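Local coordinates for periplasmic oligopeptide-binding protein (Burkholderia pseudomallei, PDB 3ZS6), which binds oligopeptides in the bacterial periplasm, probably delivering them to an ABC transporter for uptake into the cell, at residues E24-T27 with G28-G32; D287-I290 with L291-I295. One frame throughout, in Å; residues are numbered along the deposited sequence. Where two conformers were deposited one is given.

Contact 1 (E24-T27 with G28-G32); sequences ESWT and GNTIG
Ser25 and Asn29 meet where the chain enters helix 26-35, whose first turns give the backbone bonds Asn29 N to Ser25 O, Thr30 N to Trp26 O and, at 3.0 Å, Ile31 N to Thr27 O. Ser25 is the N-cap residue. Its OG, placed between its own backbone N and carbonyl carbon (chi1 74°), accepts from Gly28 N at 2.9 Å, so an amide of the first turn finds a partner in a side chain. Ser25 O is gripped twice by Asn29: the backbone N comes nearly along the C=O axis, whereas ND2, 2.9 Å from Ser25 O, arrives from above the carbonyl plane in an almost straight bond. The oxygen lies practically in the amide plane of Asn29, and OD1, bonded to Ala152 N, helps fix the rotation of that amide. Thr30 repeats the double grip one residue on: its N and OG1 approach Trp26 O from opposite faces of the carbonyl plane, with Thr30 OG1 2.9 Å from Trp26 O. The same hydroxyl oxygen sits over the centre of one face of the Trp26 ring, 3.5 Å from CE2. On another side of the helix Thr27 and Ile31 lie side by side, the methyl CG2 of Thr27 3.8 Å from CD1 of Ile31. Backbone hydrogen bonds tie Glu24 and Trp26 to the bound peptide, making this capped helix start part of the binding pocket, where Glu16 bonds both Glu24 N and Ser25 OG and Glu24 OE1 is held by His395 and Gln426. The helix lies against strands 6-11 and 210-215, with Val11 touching Trp26 and Thr27, and Tyr213 touching Thr30 and Ile31.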
ATOM      1  N   GLU A  24       3.386   3.147   6.606  1.00  9.48           N
ATOM      2  CA  GLU A  24       2.692   1.931   6.188  1.00 10.85           C
ATOM      3  C   GLU A  24       1.734   2.149   5.023  1.00 12.88           C
ATOM      4  O   GLU A  24       1.385   1.197   4.321  1.00 12.28           O
ATOM      5  CB  GLU A  24       1.824   1.377   7.327  1.00 11.34           C
ATOM      6  CG  GLU A  24       2.529   0.901   8.558  1.00 19.78           C
ATOM      7  CD  GLU A  24       1.539   0.333   9.557  1.00 18.79           C
ATOM      8  OE1 GLU A  24       0.904  -0.703   9.246  1.00 15.69           O
ATOM      9  OE2 GLU A  24       1.394   0.927  10.643  1.00 16.06           O
ATOM     10  N   SER A  25       1.245   3.377   4.869  1.00 10.89           N
ATOM     11  CA  SER A  25       0.087   3.618   3.997  1.00  8.41           C
ATOM     12  C   SER A  25       0.423   4.277   2.665  1.00  9.69           C
ATOM     13  O   SER A  25       1.519   4.820   2.477  1.00 10.55           O
ATOM     14  CB  SER A  25      -0.941   4.497   4.720  1.00  9.22           C
ATOM     15  OG  SER A  25      -0.485   5.840   4.780  1.00 15.41           O
ATOM     16  N   TRP A  26      -0.551   4.249   1.759  1.00  8.28           N
ATOM     17  CA  TRP A  26      -0.474   4.996   0.513  1.00  7.89           C
ATOM     18  C   TRP A  26      -0.149   6.464   0.820  1.00 11.77           C
ATOM     19  O   TRP A  26       0.707   7.072   0.174  1.00  8.27           O
ATOM     20  CB  TRP A  26      -1.802   4.912  -0.258  1.00  8.15           C
ATOM     21  CG  TRP A  26      -1.788   5.708  -1.550  1.00 12.27           C
ATOM     22  CD1 TRP A  26      -1.385   5.266  -2.777  1.00 14.85           C
ATOM     23  CD2 TRP A  26      -2.183   7.082  -1.730  1.00 14.95           C
ATOM     24  NE1 TRP A  26      -1.506   6.272  -3.710  1.00 18.72           N
ATOM     25  CE2 TRP A  26      -1.995   7.395  -3.096  1.00 17.36           C
ATOM     26  CE3 TRP A  26      -2.677   8.074  -0.874  1.00 12.00           C
ATOM     27  CZ2 TRP A  26      -2.276   8.661  -3.624  1.00 16.12           C
ATOM     28  CZ3 TRP A  26      -2.961   9.329  -1.401  1.00 18.53           C
ATOM     29  CH2 TRP A  26      -2.764   9.609  -2.768  1.00 12.89           C
ATOM     30  N   THR A  27      -0.834   7.029   1.808  1.00  9.38           N
ATOM     31  CA  THR A  27      -0.619   8.427   2.152  1.00  9.52           C
ATOM     32  C   THR A  27       0.800   8.655   2.687  1.00  7.15           C
ATOM     33  O   THR A  27       1.465   9.606   2.295  1.00 10.09           O
ATOM     34  CB  THR A  27      -1.649   8.938   3.188  1.00 11.01           C
ATOM     35  OG1 THR A  27      -2.963   8.957   2.602  1.00 12.15           O
ATOM     36  CG2 THR A  27      -1.271  10.355   3.649  1.00  7.20           C
ATOM     37  N   GLY A  28       1.259   7.772   3.573  1.00 11.12           N
ATOM     38  CA  GLY A  28       2.596   7.886   4.134  1.00  9.80           C
ATOM     39  C   GLY A  28       3.690   7.804   3.078  1.00 11.50           C
ATOM     40  O   GLY A  28       4.675   8.543   3.121  1.00 10.51           O
ATOM     41  N   ASN A  29       3.524   6.897   2.123  1.00  8.43           N
ATOM     42  CA  ASN A  29       4.493   6.773   1.036  1.00 13.70           C
ATOM     43  C   ASN A  29       4.482   7.968   0.081  1.00 11.07           C
ATOM     44  O   ASN A  29       5.537   8.441  -0.322  1.00 11.37           O
ATOM     45  CB  ASN A  29       4.287   5.471   0.256  1.00  7.30           C
ATOM     46  CG  ASN A  29       4.892   4.281   0.958  1.00 11.03           C
ATOM     47  OD1 ASN A  29       6.040   3.900   0.691  1.00 13.32           O
ATOM     48  ND2 ASN A  29       4.120   3.669   1.855  1.00  6.44           N
ATOM     49  N   THR A  30       3.294   8.451  -0.275  1.00  7.41           N
ATOM     50  CA  THR A  30       3.190   9.595  -1.192  1.00 10.47           C
ATOM     51  C   THR A  30       3.827  10.843  -0.583  1.00 13.36           C
ATOM     52  O   THR A  30       4.674  11.490  -1.205  1.00 12.48           O
ATOM     53  CB  THR A  30       1.731   9.913  -1.560  1.00 16.84           C
ATOM     54  OG1 THR A  30       1.122   8.766  -2.176  1.00 18.17           O
ATOM     55  CG2 THR A  30       1.681  11.097  -2.522  1.00 18.93           C
ATOM     56  N   ILE A  31       3.424  11.181   0.637  1.00 11.59           N
ATOM     57  CA  ILE A  31       4.046  12.298   1.348  1.00 10.93           C
ATOM     58  C   ILE A  31       5.542  12.065   1.637  1.00 11.81           C
ATOM     59  O   ILE A  31       6.368  12.920   1.344  1.00 10.00           O
ATOM     60  CB  ILE A  31       3.303  12.621   2.647  1.00 11.92           C
ATOM     61  CG1 ILE A  31       1.883  13.090   2.323  1.00  9.21           C
ATOM     62  CG2 ILE A  31       4.042  13.707   3.440  1.00 10.30           C
ATOM     63  CD1 ILE A  31       1.015  13.330   3.550  1.00 10.96           C
ATOM     64  N   GLY A  32       5.885  10.907   2.194  1.00 10.51           N
ATOM     65  CA  GLY A  32       7.263  10.620   2.568  1.00 10.25           C
ATOM     66  C   GLY A  32       8.264  10.616   1.418  1.00 14.45           C
ATOM     67  O   GLY A  32       9.450  10.949   1.604  1.00 10.47           O
TER

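Contact 2 (D287-I290 with L291-I295); sequences DREI and LTSKI
Lys294 folds back over Ile290, one turn earlier in helix 288-296, and its side chain can be followed outward from the backbone. CB lies 3.2 Å from Ile290 O, the same oxygen that accepts from Lys294 N at 2.9 Å. With CG anti to the carbonyl carbon (chi1 -60°), that atom stays 3.8 Å from Ile290 O. CD then meets the isoleucine itself, 3.7 Å from Ile290 CG2, the lysine's methylenes passing obliquely across the branched side chain. CE and NZ carry on in the same extended line, and the lysine is exposed. On the neighbouring turn Ser293 N bonds Glu289 O, tilted only 21° from the carbonyl plane; Ser293 OG also points to that oxygen in one of two modelled conformers, a contact that is therefore doubtful. Thr292 N bonds Arg288 O from above the carbonyl plane, and Thr292 OG1 sits 2.8 Å from Arg288 O and 3.2 Å from Glu289 O. At the start of the helix Asp287 is the N-cap: its OD1 takes Ile290 N at 3.2 Å from above the carboxylate plane, with a weaker bond from Glu289 N. The helix widens to a pi-type turn over 291-295. Glu289 and Lys294 are exposed, while Ile290 and Leu291 touch Phe367 of helix 359-376, and Leu291 and Thr292 pack on Phe473 of strand 470-480. The guanidinium of Arg288 bonds Ala283 O, near the end of helix 276-285, and Pro471 O of strand 470-480.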
ATOM      1  N   ASP A 287     -22.737  -9.957  -3.653  1.00 22.78           N
ATOM      2  CA  ASP A 287     -22.854  -9.766  -5.097  1.00 18.67           C
ATOM      3  C   ASP A 287     -21.942  -8.620  -5.550  1.00 19.38           C
ATOM      4  O   ASP A 287     -22.319  -7.447  -5.472  1.00 15.93           O
ATOM      5  CB  ASP A 287     -24.311  -9.463  -5.452  1.00 17.59           C
ATOM      6  CG  ASP A 287     -24.603  -9.625  -6.932  1.00 24.23           C
ATOM      7  OD1 ASP A 287     -23.694  -9.385  -7.756  1.00 26.39           O
ATOM      8  OD2 ASP A 287     -25.755  -9.988  -7.265  1.00 27.08           O
ATOM      9  N   ARG A 288     -20.746  -8.970  -6.023  1.00 17.12           N
ATOM     10  CA  ARG A 288     -19.734  -7.982  -6.389  1.00 20.02           C
ATOM     11  C   ARG A 288     -20.061  -7.301  -7.719  1.00 23.42           C
ATOM     12  O   ARG A 288     -19.522  -6.236  -8.040  1.00 19.94           O
ATOM     13  CB  ARG A 288     -18.354  -8.639  -6.454  1.00 18.87           C
ATOM     14  CG  ARG A 288     -17.891  -9.270  -5.132  1.00 19.75           C
ATOM     15  CD  ARG A 288     -16.800 -10.313  -5.390  1.00 17.54           C
ATOM     16  NE  ARG A 288     -16.327 -10.927  -4.156  1.00 15.49           N
ATOM     17  CZ  ARG A 288     -17.056 -11.757  -3.412  1.00 18.38           C
ATOM     18  NH1 ARG A 288     -18.307 -12.058  -3.769  1.00 12.72           N
ATOM     19  NH2 ARG A 288     -16.543 -12.271  -2.295  1.00 15.25           N
ATOM     20  N   GLU A 289     -20.946  -7.923  -8.490  1.00 18.20           N
ATOM     21  CA  GLU A 289     -21.372  -7.358  -9.757  1.00 23.40           C
ATOM     22  C   GLU A 289     -22.246  -6.136  -9.490  1.00 24.32           C
ATOM     23  O   GLU A 289     -22.023  -5.068 -10.059  1.00 22.03           O
ATOM     24  CB  GLU A 289     -22.126  -8.402 -10.588  1.00 29.83           C
ATOM     25  CG  GLU A 289     -21.770  -8.375 -12.064  1.00 41.83           C
ATOM     26  CD  GLU A 289     -22.049  -7.029 -12.709  1.00 52.12           C
ATOM     27  OE1 GLU A 289     -23.045  -6.380 -12.325  0.33 52.66           O
ATOM     28  OE2 GLU A 289     -21.271  -6.618 -13.598  0.57 55.28           O
ATOM     29  N   ILE A 290     -23.224  -6.301  -8.603  1.00 22.87           N
ATOM     30  CA  ILE A 290     -24.076  -5.198  -8.175  1.00 20.61           C
ATOM     31  C   ILE A 290     -23.268  -4.127  -7.445  1.00 21.24           C
ATOM     32  O   ILE A 290     -23.464  -2.929  -7.660  1.00 25.90           O
ATOM     33  CB  ILE A 290     -25.218  -5.702  -7.266  1.00 23.10           C
ATOM     34  CG1 ILE A 290     -26.183  -6.590  -8.062  1.00 28.41           C
ATOM     35  CG2 ILE A 290     -25.968  -4.538  -6.656  1.00 23.56           C
ATOM     36  CD1 ILE A 290     -27.219  -7.277  -7.200  1.00 31.70           C
ATOM     37  N   LEU A 291     -22.355  -4.569  -6.585  1.00 19.19           N
ATOM     38  CA  LEU A 291     -21.489  -3.663  -5.845  1.00 17.18           C
ATOM     39  C   LEU A 291     -20.782  -2.701  -6.791  1.00 16.08           C
ATOM     40  O   LEU A 291     -20.816  -1.489  -6.598  1.00 19.98           O
ATOM     41  CB  LEU A 291     -20.465  -4.453  -5.014  1.00 14.53           C
ATOM     42  CG  LEU A 291     -19.427  -3.626  -4.241  1.00 18.67           C
ATOM     43  CD1 LEU A 291     -20.095  -2.533  -3.407  1.00 24.53           C
ATOM     44  CD2 LEU A 291     -18.556  -4.523  -3.360  1.00 11.29           C
ATOM     45  N   THR A 292     -20.155  -3.246  -7.828  1.00 21.18           N
ATOM     46  CA  THR A 292     -19.357  -2.432  -8.738  1.00 15.03           C
ATOM     47  C   THR A 292     -20.185  -1.644  -9.760  1.00 20.11           C
ATOM     48  O   THR A 292     -19.903  -0.470 -10.027  1.00 18.13           O
ATOM     49  CB  THR A 292     -18.285  -3.264  -9.466  1.00 16.76           C
ATOM     50  OG1 THR A 292     -18.904  -4.390 -10.098  1.00 22.01           O
ATOM     51  CG2 THR A 292     -17.230  -3.758  -8.475  1.00 14.03           C
ATOM     52  N   SER A 293     -21.216  -2.266 -10.316  1.00 16.97           N
ATOM     53  CA  SER A 293     -21.999  -1.625 -11.364  0.63 19.08           C
ATOM     54  C   SER A 293     -22.961  -0.576 -10.816  1.00 25.00           C
ATOM     55  O   SER A 293     -23.253   0.414 -11.486  1.00 31.96           O
ATOM     56  CB  SER A 293     -22.767  -2.664 -12.185  0.63 21.48           C
ATOM     57  OG  SER A 293     -23.789  -3.279 -11.416  0.63 19.65           O
ATOM     58  N   LYS A 294     -23.449  -0.790  -9.597  1.00 23.94           N
ATOM     59  CA  LYS A 294     -24.487   0.073  -9.037  1.00 24.42           C
ATOM     60  C   LYS A 294     -24.052   0.973  -7.882  1.00 28.32           C
ATOM     61  O   LYS A 294     -24.667   2.014  -7.639  1.00 24.58           O
ATOM     62  CB  LYS A 294     -25.681  -0.768  -8.582  1.00 27.59           C
ATOM     63  CG  LYS A 294     -26.338  -1.578  -9.694  1.00 38.85           C
ATOM     64  CD  LYS A 294     -27.576  -2.293  -9.178  1.00 50.43           C
ATOM     65  CE  LYS A 294     -28.192  -3.210 -10.232  1.00 56.33           C
ATOM     66  NZ  LYS A 294     -29.307  -4.033  -9.667  1.00 55.53           N
ATOM     67  N   ILE A 295     -23.019   0.570  -7.150  1.00 23.58           N
ATOM     68  CA  ILE A 295     -22.593   1.353  -5.994  1.00 27.35           C
ATOM     69  C   ILE A 295     -21.313   2.159  -6.250  1.00 24.31           C
ATOM     70  O   ILE A 295     -21.309   3.383  -6.115  1.00 30.71           O
ATOM     71  CB  ILE A 295     -22.406   0.474  -4.743  1.00 29.89           C
ATOM     72  CG1 ILE A 295     -23.639  -0.407  -4.523  1.00 39.11           C
ATOM     73  CG2 ILE A 295     -22.154   1.340  -3.527  1.00 26.29           C
ATOM     74  CD1 ILE A 295     -24.915   0.369  -4.343  1.00 42.03           C
TER

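Both contacts are starts of helices with a side-chain N-cap, a serine hydroxyl in contact 1 and an aspartate carboxylate in contact 2, each accepting from the amide three residues on. Their settings differ. Contact 1 is fully buried, its centre about 8 Å from the centre of the chain, and lies at the bound peptide. Contact 2 is partly exposed, its centre about 24 Å from the centre of the chain, on helix 288-296. The centres of the two contacts are 29 Å apart and their nearest atoms about 19 Å, so they do not touch; along the chain, contact 1 closes before contact 2 opens.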